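Choline kinase (PDB 4R78) probably phosphorylates choline, as a choline kinase built on the protein kinase-like fold, and is captured here with AMP in its nucleotide pocket. Local coordinates at residues 23-28 against 40-45; 30-35 against 96-101; 52-57 against 61-66; 201-206 against 211-216. All blocks are in the same frame, centred on the assembly; numbering follows the deposited sequence.

In the fold
Interactions 1, 2 and 3 gather round one five-stranded antiparallel sheet, with centres 7 to 12 Å apart. Interaction 1 lays helix 20-30 against strand 39-44, at one border, interaction 2 brings the loop after that helix to the strand at the other border, 96-100, and interaction 3 is the hairpin 52-57/61-66 between them. Along the chain, interactions 1 and 2 cross, while interaction 3 is nested inside the loop closed by interaction 2. Interaction 4, the later hairpin 201-206/211-216, lies in a three-stranded sheet; its centre is about 15 Å from that of interaction 3. Both hairpins touch AMP, so the nucleotide is held between the two sheets, as in the cleft of protein kinases.

Interaction 1 of 4, residues 23-28 against 40-45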
# COMPACT_ATOMS: atom_id res chain seq x y z
N LYS A 23 -5.75 -2.39 23.37
CA LYS A 23 -5.01 -2.46 24.63
C LYS A 23 -3.50 -2.36 24.40
O LYS A 23 -2.80 -1.67 25.14
CB LYS A 23 -5.34 -3.74 25.40
CG LYS A 23 -6.75 -3.78 25.98
CD LYS A 23 -7.03 -5.13 26.62
CE LYS A 23 -8.48 -5.23 27.07
NZ LYS A 23 -8.83 -6.61 27.50
N ILE A 24 -3.02 -3.05 23.37
CA ILE A 24 -1.61 -3.01 23.00
C ILE A 24 -1.21 -1.61 22.54
O ILE A 24 -0.15 -1.10 22.92
CB ILE A 24 -1.26 -4.09 21.93
CG1 ILE A 24 -1.58 -5.50 22.45
CG2 ILE A 24 0.20 -3.98 21.49
CD1 ILE A 24 -0.92 -5.87 23.79
N ILE A 25 -2.08 -0.97 21.76
CA ILE A 25 -1.85 0.41 21.30
C ILE A 25 -1.71 1.38 22.48
O ILE A 25 -0.79 2.19 22.51
CB ILE A 25 -2.95 0.88 20.31
CG1 ILE A 25 -2.80 0.15 18.97
CG2 ILE A 25 -2.87 2.40 20.08
CD1 ILE A 25 -4.04 0.20 18.09
N LYS A 26 -2.63 1.27 23.44
CA LYS A 26 -2.58 2.09 24.66
C LYS A 26 -1.23 1.96 25.38
O LYS A 26 -0.65 2.97 25.80
CB LYS A 26 -3.74 1.72 25.60
CG LYS A 26 -3.81 2.55 26.87
CD LYS A 26 -5.01 2.19 27.72
CE LYS A 26 -5.04 2.98 29.01
NZ LYS A 26 -6.22 2.64 29.85
N GLU A 27 -0.73 0.73 25.48
CA GLU A 27 0.58 0.46 26.09
C GLU A 27 1.74 1.10 25.33
O GLU A 27 2.63 1.70 25.95
CB GLU A 27 0.81 -1.05 26.22
CG GLU A 27 -0.10 -1.75 27.23
CD GLU A 27 0.08 -3.26 27.25
OE1 GLU A 27 1.14 -3.76 26.79
OE2 GLU A 27 -0.83 -3.96 27.74
N LYS A 28 1.73 0.98 24.01
CA LYS A 28 2.81 1.51 23.17
C LYS A 28 2.87 3.04 23.20
O LYS A 28 3.95 3.63 23.19
CB LYS A 28 2.68 1.02 21.72
CG LYS A 28 2.62 -0.50 21.55
CD LYS A 28 3.95 -1.18 21.82
CE LYS A 28 3.80 -2.69 21.73
NZ LYS A 28 5.10 -3.41 21.68
N LEU A 40 -6.38 8.61 26.90
CA LEU A 40 -7.80 8.77 27.18
C LEU A 40 -8.65 7.73 26.46
O LEU A 40 -9.55 7.13 27.05
CB LEU A 40 -8.27 10.18 26.83
CG LEU A 40 -7.63 11.37 27.56
CD1 LEU A 40 -7.94 12.68 26.85
CD2 LEU A 40 -8.06 11.43 29.03
N SER A 41 -8.36 7.52 25.18
CA SER A 41 -9.11 6.56 24.35
C SER A 41 -8.32 6.08 23.15
O SER A 41 -7.47 6.80 22.62
CB SER A 41 -10.44 7.18 23.88
OG SER A 41 -10.22 8.40 23.20
N VAL A 42 -8.60 4.85 22.73
CA VAL A 42 -8.13 4.31 21.46
C VAL A 42 -9.35 3.76 20.75
O VAL A 42 -9.96 2.78 21.20
CB VAL A 42 -7.07 3.19 21.64
CG1 VAL A 42 -6.63 2.64 20.29
CG2 VAL A 42 -5.86 3.70 22.42
N GLU A 43 -9.73 4.40 19.65
CA GLU A 43 -10.94 4.03 18.91
C GLU A 43 -10.62 3.66 17.48
O GLU A 43 -9.70 4.23 16.87
CB GLU A 43 -11.96 5.18 18.93
CG GLU A 43 -12.41 5.64 20.32
CD GLU A 43 -13.20 4.58 21.09
OE1 GLU A 43 -13.93 3.79 20.46
OE2 GLU A 43 -13.10 4.57 22.34
N GLN A 44 -11.38 2.72 16.92
CA GLN A 44 -11.19 2.31 15.54
C GLN A 44 -11.66 3.40 14.59
O GLN A 44 -12.77 3.93 14.74
CB GLN A 44 -11.89 0.97 15.26
CG GLN A 44 -11.33 0.23 14.05
CD GLN A 44 -11.91 -1.16 13.86
OE1 GLN A 44 -12.20 -1.87 14.83
NE2 GLN A 44 -12.07 -1.56 12.61
N LEU A 45 -10.81 3.75 13.63
CA LEU A 45 -11.18 4.67 12.57
C LEU A 45 -11.93 3.90 11.49
O LEU A 45 -12.05 2.67 11.57
CB LEU A 45 -9.94 5.34 11.96
CG LEU A 45 -9.27 6.47 12.75
CD1 LEU A 45 -7.85 6.66 12.25
CD2 LEU A 45 -10.05 7.77 12.66
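The helical segment 23-28 passes strand 39-44 without a single hydrogen bond between them, and the nearest CA atoms, those of Lys26 and Val42, are 6.8 Å apart. Val42 does the work on the strand side. Both its methyls touch CG2 of Ile25: CG1 of Val42 comes to 3.8 Å from that atom, and CG2 of Val42, slightly farther from it, also lies 4.2 Å from the backbone N of Lys26. With CG2 of Ile25 anti to its own backbone N (chi1 of -71° for the CG1 branch), that methyl makes the closest approach to Val42, with CB and CD1 a little farther off, and the two side chains meet at a slant. Lys26 adds little more than its CB, 4.3 Å from CG2 of Val42, and its chain then runs on fully extended at the exposed border of the contact. The area involved is small, and Ile25 is the buried member. Beyond Val42, Ile25 also reaches Tyr53, Val64 and Phe66, which sets helix 20-30 across strands 39-44, 52-57 and 61-66, and Lys28 at the segment's far end forms a salt bridge with Asp100 of strand 96-100.

Interaction 2 of 4, residues 30-35 against 96-101; sequences SSLLSQ and NYLFDI
Leu32 and Tyr97 meet with their side chains at about a right angle, so that the leucine touches the root of the tyrosine and leaves its ring alone. The two methyls of Leu32 find different parts of the same residue: CD1 stands 4.2 Å from CB of Tyr97, and CD2 lies 3.9 Å from the backbone O of Tyr97. The tyrosine ring leads away from this loop because CG sits beside the backbone N, anti to the carbonyl carbon (chi1 -71°), and it goes instead to Tyr62, which it meets edge-to-face.

CD1 of Leu32 serves a second neighbour as well, CB of Leu98 at 4.3 Å, so it touches two consecutive residues. CD1 of Leu98 lies 4.3 Å from OG of Ser31, a loose van der Waals approach of a methyl; the hydroxyl itself is hydrogen-bonded to the backbone O of Lys28. Ser31 and Leu32 are the middle residues of a type I beta turn running from Ser30 to Leu33, and both point their CB at the strand.

Leu32 also packs on Val107 of the adjoining strand. Tyr97 and Leu98 both face Val107, the mark of a classic beta bulge, here in the border strand of the five-stranded antiparallel sheet expected of a kinase N-terminal lobe.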
# COMPACT_ATOMS: atom_id res chain seq x y z
N SER A 30 1.82 4.95 25.68
CA SER A 30 2.22 5.38 27.02
C SER A 30 3.68 5.82 27.09
O SER A 30 4.03 6.69 27.89
CB SER A 30 1.95 4.27 28.04
OG SER A 30 0.55 4.06 28.21
N SER A 31 4.52 5.24 26.23
CA SER A 31 5.94 5.60 26.14
C SER A 31 6.18 6.98 25.52
O SER A 31 7.28 7.54 25.65
CB SER A 31 6.71 4.53 25.36
OG SER A 31 6.39 4.58 23.98
N LEU A 32 5.17 7.52 24.85
CA LEU A 32 5.27 8.84 24.22
C LEU A 32 4.80 9.97 25.14
O LEU A 32 4.89 11.15 24.79
CB LEU A 32 4.47 8.88 22.91
CG LEU A 32 4.94 8.03 21.73
CD1 LEU A 32 3.86 7.98 20.67
CD2 LEU A 32 6.24 8.56 21.14
N LEU A 33 4.29 9.60 26.31
CA LEU A 33 3.69 10.57 27.22
C LEU A 33 4.56 10.89 28.43
O LEU A 33 5.29 10.03 28.93
CB LEU A 33 2.31 10.10 27.68
CG LEU A 33 1.26 9.90 26.58
CD1 LEU A 33 -0.02 9.35 27.17
CD2 LEU A 33 0.99 11.19 25.81
N SER A 34 4.48 12.13 28.89
CA SER A 34 5.13 12.56 30.12
C SER A 34 4.37 12.02 31.34
O SER A 34 3.22 11.59 31.22
CB SER A 34 5.24 14.08 30.17
OG SER A 34 4.04 14.71 29.77
N GLN A 35 5.03 12.06 32.50
CA GLN A 35 4.49 11.54 33.76
C GLN A 35 3.05 11.97 34.04
O GLN A 35 2.25 11.20 34.57
CB GLN A 35 5.41 11.96 34.92
CG GLN A 35 5.14 11.26 36.25
CD GLN A 35 6.01 11.79 37.39
OE1 GLN A 35 6.80 12.72 37.21
NE2 GLN A 35 5.86 11.19 38.56
N ASN A 96 6.11 10.83 11.72
CA ASN A 96 6.11 9.63 12.55
C ASN A 96 6.64 9.89 13.96
O ASN A 96 7.66 10.57 14.12
CB ASN A 96 6.95 8.53 11.88
CG ASN A 96 6.95 7.24 12.68
OD1 ASN A 96 5.92 6.58 12.84
ND2 ASN A 96 8.12 6.86 13.18
N TYR A 97 5.95 9.34 14.96
CA TYR A 97 6.41 9.43 16.35
C TYR A 97 6.96 8.11 16.89
O TYR A 97 7.90 8.10 17.69
CB TYR A 97 5.28 9.94 17.25
CG TYR A 97 4.96 11.39 17.05
CD1 TYR A 97 5.80 12.38 17.56
CD2 TYR A 97 3.83 11.79 16.34
CE1 TYR A 97 5.52 13.72 17.38
CE2 TYR A 97 3.54 13.14 16.15
CZ TYR A 97 4.40 14.10 16.67
OH TYR A 97 4.13 15.44 16.50
N LEU A 98 6.35 7.01 16.47
CA LEU A 98 6.76 5.68 16.91
C LEU A 98 6.58 4.67 15.79
O LEU A 98 5.59 4.72 15.06
CB LEU A 98 5.96 5.26 18.15
CG LEU A 98 6.53 4.13 19.01
CD1 LEU A 98 7.65 4.64 19.90
CD2 LEU A 98 5.42 3.51 19.85
N PHE A 99 7.54 3.76 15.66
CA PHE A 99 7.39 2.63 14.75
C PHE A 99 7.84 1.39 15.53
O PHE A 99 9.03 1.12 15.65
CB PHE A 99 8.20 2.83 13.46
CG PHE A 99 7.77 1.93 12.32
CD1 PHE A 99 6.80 2.35 11.42
CD2 PHE A 99 8.36 0.68 12.14
CE1 PHE A 99 6.40 1.53 10.35
CE2 PHE A 99 7.98 -0.14 11.07
CZ PHE A 99 7.00 0.28 10.18
N ASP A 100 6.86 0.67 16.06
CA ASP A 100 7.11 -0.44 16.97
C ASP A 100 7.41 -1.73 16.22
O ASP A 100 6.55 -2.28 15.53
CB ASP A 100 5.92 -0.63 17.92
CG ASP A 100 6.17 -1.71 18.96
OD1 ASP A 100 5.57 -2.80 18.82
OD2 ASP A 100 6.95 -1.47 19.90
N ILE A 101 8.65 -2.18 16.36
CA ILE A 101 9.14 -3.41 15.75
C ILE A 101 8.55 -4.67 16.40
O ILE A 101 8.32 -5.68 15.72
CB ILE A 101 10.71 -3.45 15.84
CG1 ILE A 101 11.33 -2.32 14.99
CG2 ILE A 101 11.26 -4.81 15.46
CD1 ILE A 101 10.85 -2.30 13.55

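Interaction 3 of 4, residues 52-57 against 61-66; sequences NYLAKT and QYIVKF. With AMP (adenosine monophosphate), chain C.
Ile63 turns both its torsions the same way (chi1 -71°), which folds CG1 and CD1 over the adenine, and Asn52 sets its amide beside the backbone N (chi1 -57°), next to the AMP ribose-phosphate link. They stand on one face of a tight antiparallel beta hairpin, strands 52-57 and 61-66, in the sheet of the N-terminal lobe. Tyr53 pairs with Val64 and Ala55 with Tyr62 as hydrogen-bonded pairs, with four bonds in all; the straightest is Ala55 N to Tyr62 O, 2.8 Å and 175° at the hydrogen.

On the nucleotide face, CG1 of Ile63 lies 3.6 Å from C5 of the AMP base, and Leu54 CD1 touches CD1 of Ile63 from the neighbouring strand. Farther toward the turn, Lys56 and Gln61 run side by side, CE of the lysine 3.5 Å from OE1 of the glutamine. Lys65 and Asn52 run together likewise at the other end. The ammonium of Lys65 forms a salt bridge with a sulfonate oxygen of MES, probably from the crystallisation liquor, and weak, long ion pairs with Asp214 and Glu216; its place on the third strand recalls the lysine of protein kinases.

On the opposite face Tyr53, Ala55 and Val64 pack under helix 20-30, while Tyr62 packs on Val107 and takes CG2 of Thr57 at its ring edge. A water donates to OD1 of Asn52 at 2.6 Å and, weakly, to the backbone O of Val64 at 3.0 Å.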
# COMPACT_ATOMS: atom_id res chain seq x y z
N ASN A 52 -6.60 0.63 11.49
CA ASN A 52 -6.47 2.07 11.72
C ASN A 52 -7.24 2.57 12.94
O ASN A 52 -8.41 2.25 13.13
CB ASN A 52 -6.88 2.82 10.46
CG ASN A 52 -6.05 2.40 9.26
OD1 ASN A 52 -4.84 2.60 9.23
ND2 ASN A 52 -6.69 1.79 8.27
N TYR A 53 -6.54 3.35 13.76
CA TYR A 53 -7.07 3.81 15.05
C TYR A 53 -6.71 5.26 15.34
O TYR A 53 -5.66 5.75 14.90
CB TYR A 53 -6.54 2.93 16.20
CG TYR A 53 -6.93 1.48 16.07
CD1 TYR A 53 -8.05 0.97 16.72
CD2 TYR A 53 -6.18 0.61 15.27
CE1 TYR A 53 -8.41 -0.36 16.59
CE2 TYR A 53 -6.53 -0.72 15.14
CZ TYR A 53 -7.65 -1.20 15.79
OH TYR A 53 -8.01 -2.51 15.65
N LEU A 54 -7.59 5.93 16.07
CA LEU A 54 -7.31 7.26 16.58
C LEU A 54 -7.10 7.17 18.09
O LEU A 54 -7.98 6.70 18.81
CB LEU A 54 -8.48 8.21 16.26
CG LEU A 54 -8.43 9.63 16.86
CD1 LEU A 54 -7.23 10.40 16.34
CD2 LEU A 54 -9.72 10.37 16.54
N ALA A 55 -5.93 7.59 18.54
CA ALA A 55 -5.60 7.58 19.95
C ALA A 55 -5.60 8.99 20.50
O ALA A 55 -4.95 9.88 19.96
CB ALA A 55 -4.25 6.94 20.17
N LYS A 56 -6.35 9.19 21.58
CA LYS A 56 -6.42 10.50 22.22
C LYS A 56 -5.72 10.46 23.57
O LYS A 56 -5.96 9.57 24.38
CB LYS A 56 -7.88 10.96 22.36
CG LYS A 56 -8.55 11.26 21.03
CD LYS A 56 -9.98 11.76 21.21
CE LYS A 56 -10.66 11.94 19.86
NZ LYS A 56 -12.05 12.45 19.99
N THR A 57 -4.83 11.42 23.77
CA THR A 57 -4.13 11.59 25.03
C THR A 57 -4.46 12.98 25.57
O THR A 57 -5.14 13.76 24.90
CB THR A 57 -2.59 11.42 24.88
OG1 THR A 57 -2.05 12.53 24.15
CG2 THR A 57 -2.25 10.12 24.15
N GLN A 61 -3.37 14.04 19.94
CA GLN A 61 -4.05 12.99 19.20
C GLN A 61 -3.04 12.32 18.27
O GLN A 61 -2.17 12.99 17.72
CB GLN A 61 -5.20 13.56 18.37
CG GLN A 61 -6.30 14.21 19.21
CD GLN A 61 -7.49 14.63 18.38
OE1 GLN A 61 -8.32 13.80 18.01
NE2 GLN A 61 -7.59 15.92 18.08
N TYR A 62 -3.16 11.00 18.12
CA TYR A 62 -2.27 10.25 17.24
C TYR A 62 -3.07 9.33 16.31
O TYR A 62 -4.06 8.73 16.72
CB TYR A 62 -1.32 9.37 18.05
CG TYR A 62 -0.36 10.10 18.96
CD1 TYR A 62 0.82 10.64 18.48
CD2 TYR A 62 -0.64 10.21 20.32
CE1 TYR A 62 1.72 11.29 19.32
CE2 TYR A 62 0.25 10.86 21.18
CZ TYR A 62 1.42 11.40 20.67
OH TYR A 62 2.30 12.04 21.51
N ILE A 63 -2.61 9.24 15.07
CA ILE A 63 -3.11 8.25 14.12
C ILE A 63 -2.26 6.99 14.25
O ILE A 63 -1.03 7.06 14.21
CB ILE A 63 -3.07 8.81 12.67
CG1 ILE A 63 -4.14 9.90 12.47
CG2 ILE A 63 -3.19 7.69 11.63
CD1 ILE A 63 -5.59 9.41 12.55
N VAL A 64 -2.91 5.86 14.44
CA VAL A 64 -2.22 4.59 14.66
C VAL A 64 -2.56 3.59 13.56
O VAL A 64 -3.73 3.39 13.22
CB VAL A 64 -2.56 4.00 16.06
CG1 VAL A 64 -1.79 2.71 16.30
CG2 VAL A 64 -2.26 5.01 17.16
N LYS A 65 -1.53 2.97 12.99
CA LYS A 65 -1.74 1.84 12.10
C LYS A 65 -1.11 0.58 12.70
O LYS A 65 0.11 0.47 12.83
CB LYS A 65 -1.20 2.10 10.70
CG LYS A 65 -1.71 1.08 9.69
CD LYS A 65 -1.30 1.41 8.26
CE LYS A 65 -1.95 0.42 7.30
NZ LYS A 65 -1.60 0.70 5.87
N PHE A 66 -1.97 -0.35 13.09
CA PHE A 66 -1.56 -1.64 13.61
C PHE A 66 -1.53 -2.59 12.41
O PHE A 66 -2.56 -3.14 12.02
CB PHE A 66 -2.58 -2.11 14.65
CG PHE A 66 -2.08 -3.18 15.59
CD1 PHE A 66 -1.40 -4.30 15.12
CD2 PHE A 66 -2.33 -3.08 16.96
CE1 PHE A 66 -0.95 -5.29 16.00
CE2 PHE A 66 -1.89 -4.07 17.85
CZ PHE A 66 -1.20 -5.17 17.36
P AMP C . -5.77 3.89 4.82
O1P AMP C . -5.20 2.55 4.41
O2P AMP C . -7.28 3.90 4.96
O3P AMP C . -5.20 5.07 4.07
O5' AMP C . -5.25 4.11 6.33
C5' AMP C . -4.96 5.42 6.81
C4' AMP C . -6.24 6.26 6.82
O4' AMP C . -6.31 7.00 8.04
C3' AMP C . -6.26 7.26 5.68
O3' AMP C . -7.14 6.83 4.64
C2' AMP C . -6.73 8.56 6.31
O2' AMP C . -8.14 8.73 6.12
C1' AMP C . -6.48 8.40 7.80
N9 AMP C . -5.25 9.15 8.20
C8 AMP C . -3.99 8.72 8.06
N7 AMP C . -3.09 9.63 8.52
C5 AMP C . -3.79 10.68 8.97
C6 AMP C . -3.46 11.98 9.59
N6 AMP C . -2.17 12.33 9.82
N1 AMP C . -4.49 12.80 9.93
C2 AMP C . -5.78 12.46 9.70
N3 AMP C . -6.14 11.29 9.14
C4 AMP C . -5.22 10.37 8.76
O HOH W 1 -3.74 4.60 10.46

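Interaction 4 of 4, residues 201-206 against 211-216. With AMP (adenosine monophosphate), chain C.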
# COMPACT_ATOMS: atom_id res chain seq x y z
N ASN A 201 -4.63 6.58 0.34
CA ASN A 201 -3.28 6.84 0.84
C ASN A 201 -2.78 8.25 0.51
O ASN A 201 -1.65 8.61 0.83
CB ASN A 201 -2.29 5.76 0.39
CG ASN A 201 -2.36 4.51 1.25
OD1 ASN A 201 -2.96 4.53 2.33
ND2 ASN A 201 -1.75 3.43 0.79
N PHE A 202 -3.64 9.04 -0.13
CA PHE A 202 -3.38 10.46 -0.31
C PHE A 202 -4.30 11.24 0.60
O PHE A 202 -5.52 11.05 0.58
CB PHE A 202 -3.60 10.87 -1.77
CG PHE A 202 -2.61 10.29 -2.74
CD1 PHE A 202 -1.45 10.99 -3.06
CD2 PHE A 202 -2.84 9.06 -3.33
CE1 PHE A 202 -0.53 10.46 -3.97
CE2 PHE A 202 -1.92 8.52 -4.24
CZ PHE A 202 -0.76 9.22 -4.56
N ILE A 203 -3.71 12.09 1.44
CA ILE A 203 -4.50 12.92 2.35
C ILE A 203 -4.05 14.37 2.25
O ILE A 203 -2.87 14.66 2.04
CB ILE A 203 -4.46 12.41 3.83
CG1 ILE A 203 -3.05 12.54 4.43
CG2 ILE A 203 -4.97 10.97 3.93
CD1 ILE A 203 -3.02 12.49 5.95
N GLU A 204 -5.01 15.28 2.37
CA GLU A 204 -4.75 16.70 2.17
C GLU A 204 -4.94 17.47 3.48
O GLU A 204 -5.95 17.31 4.17
CB GLU A 204 -5.67 17.25 1.08
CG GLU A 204 -5.28 18.62 0.53
CD GLU A 204 -6.09 19.00 -0.69
OE1 GLU A 204 -5.79 18.50 -1.79
OE2 GLU A 204 -7.03 19.81 -0.54
N SER A 205 -3.93 18.27 3.82
CA SER A 205 -3.99 19.21 4.93
C SER A 205 -5.04 20.28 4.63
O SER A 205 -5.26 20.61 3.46
CB SER A 205 -2.62 19.87 5.12
OG SER A 205 -2.65 20.89 6.11
N PRO A 206 -5.69 20.83 5.68
CA PRO A 206 -6.61 21.95 5.46
C PRO A 206 -5.94 23.17 4.81
O PRO A 206 -6.63 24.01 4.24
CB PRO A 206 -7.09 22.29 6.88
CG PRO A 206 -6.14 21.61 7.82
CD PRO A 206 -5.69 20.38 7.08
N TYR A 211 -0.27 14.85 1.16
CA TYR A 211 0.62 13.81 1.67
C TYR A 211 0.33 12.48 0.98
O TYR A 211 -0.80 12.21 0.59
CB TYR A 211 0.43 13.63 3.17
CG TYR A 211 0.87 14.81 4.01
CD1 TYR A 211 2.20 14.94 4.41
CD2 TYR A 211 -0.04 15.77 4.42
CE1 TYR A 211 2.61 16.01 5.19
CE2 TYR A 211 0.35 16.85 5.20
CZ TYR A 211 1.68 16.96 5.58
OH TYR A 211 2.08 18.02 6.36
N LEU A 212 1.38 11.68 0.84
CA LEU A 212 1.25 10.27 0.46
C LEU A 212 1.70 9.45 1.67
O LEU A 212 2.84 9.57 2.11
CB LEU A 212 2.09 9.96 -0.78
CG LEU A 212 2.21 8.50 -1.24
CD1 LEU A 212 0.84 7.84 -1.40
CD2 LEU A 212 3.00 8.41 -2.53
N ILE A 213 0.79 8.62 2.18
CA ILE A 213 0.99 7.94 3.46
C ILE A 213 1.02 6.42 3.32
O ILE A 213 0.86 5.89 2.22
CB ILE A 213 -0.10 8.34 4.50
CG1 ILE A 213 -1.47 7.83 4.06
CG2 ILE A 213 -0.08 9.86 4.72
CD1 ILE A 213 -2.52 7.85 5.15
N ASP A 214 1.26 5.74 4.44
CA ASP A 214 1.17 4.28 4.55
C ASP A 214 2.14 3.55 3.62
O ASP A 214 1.74 2.85 2.68
CB ASP A 214 -0.28 3.81 4.40
CG ASP A 214 -1.13 4.13 5.63
OD1 ASP A 214 -0.61 4.69 6.62
OD2 ASP A 214 -2.34 3.80 5.60
N TRP A 215 3.42 3.72 3.94
CA TRP A 215 4.51 3.16 3.16
C TRP A 215 4.92 1.75 3.63
O TRP A 215 6.04 1.32 3.35
CB TRP A 215 5.71 4.11 3.22
CG TRP A 215 5.44 5.43 2.54
CD1 TRP A 215 4.65 6.45 2.99
CD2 TRP A 215 5.97 5.85 1.28
NE1 TRP A 215 4.65 7.48 2.08
CE2 TRP A 215 5.45 7.14 1.02
CE3 TRP A 215 6.82 5.26 0.34
CZ2 TRP A 215 5.76 7.86 -0.14
CZ3 TRP A 215 7.13 5.97 -0.82
CH2 TRP A 215 6.61 7.26 -1.04
N GLU A 216 4.01 1.04 4.29
CA GLU A 216 4.33 -0.29 4.86
C GLU A 216 4.82 -1.32 3.84
O GLU A 216 5.52 -2.26 4.21
CB GLU A 216 3.14 -0.87 5.62
CG GLU A 216 2.91 -0.26 7.00
CD GLU A 216 2.57 1.22 6.95
OE1 GLU A 216 1.72 1.61 6.13
OE2 GLU A 216 3.17 1.99 7.74
P AMP C . -5.77 3.89 4.82
O1P AMP C . -5.20 2.55 4.41
O2P AMP C . -7.28 3.90 4.96
O3P AMP C . -5.20 5.07 4.07
O5' AMP C . -5.25 4.11 6.33
C5' AMP C . -4.96 5.42 6.81
C4' AMP C . -6.24 6.26 6.82
O4' AMP C . -6.31 7.00 8.04
C3' AMP C . -6.26 7.26 5.68
O3' AMP C . -7.14 6.83 4.64
C2' AMP C . -6.73 8.56 6.31
O2' AMP C . -8.14 8.73 6.12
C1' AMP C . -6.48 8.40 7.80
N9 AMP C . -5.25 9.15 8.20
C8 AMP C . -3.99 8.72 8.06
N7 AMP C . -3.09 9.63 8.52
C5 AMP C . -3.79 10.68 8.97
C6 AMP C . -3.46 11.98 9.59
N6 AMP C . -2.17 12.33 9.82
N1 AMP C . -4.49 12.80 9.93
C2 AMP C . -5.78 12.46 9.70
N3 AMP C . -6.14 11.29 9.14
C4 AMP C . -5.22 10.37 8.76
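One face of the Phe202 ring carries CD1 of Leu212, 3.9 Å from the ring centroid and 14° off its normal, a CH-pi contact. The Tyr211 ring is met at its edge, by the backbone O of Ile203 and by CB of Ser205, whereas the Trp215 indole uses its edge to donate: NE1 gives a 2.8 Å hydrogen bond to the backbone O of Leu212, from above the carbonyl plane and not along a lone pair. That bond ties the indole back to the end of strand 210-212.

The amide of Asn201 and the carboxylate of Asp214 stand nearly perpendicular, their planes 83° apart. Their oxygens OD1 and OD2 come to 3.4 Å, two acceptors that do not bond; Asn201 ND2 is hydrogen-bonded to the backbone O of Asp196, and Asp214 OD1 makes a salt bridge with Lys106.

The antiparallel hairpin of strands 202-204 and 210-212 directly follows the HxDxxxxN sequence that runs from His194 to Asn201, and leads into Asp214, probably the counterpart of the DFG aspartate in protein kinases. Three backbone bonds hold it together: Tyr211 N to Ile203 O, Ile203 N to Tyr211 O, and Ile213 N to Asn201 O at 2.8 Å.

Ile203 and Ile213 cross at about a right angle beneath AMP. CD1 of Ile203 lies 3.6 Å from C5 of the base, on the face opposite Ile63, and CD1 of Ile213 is 3.4 Å from C8. Toward the phosphate, OD2 of Asp214 approaches O5' of AMP to 3.0 Å.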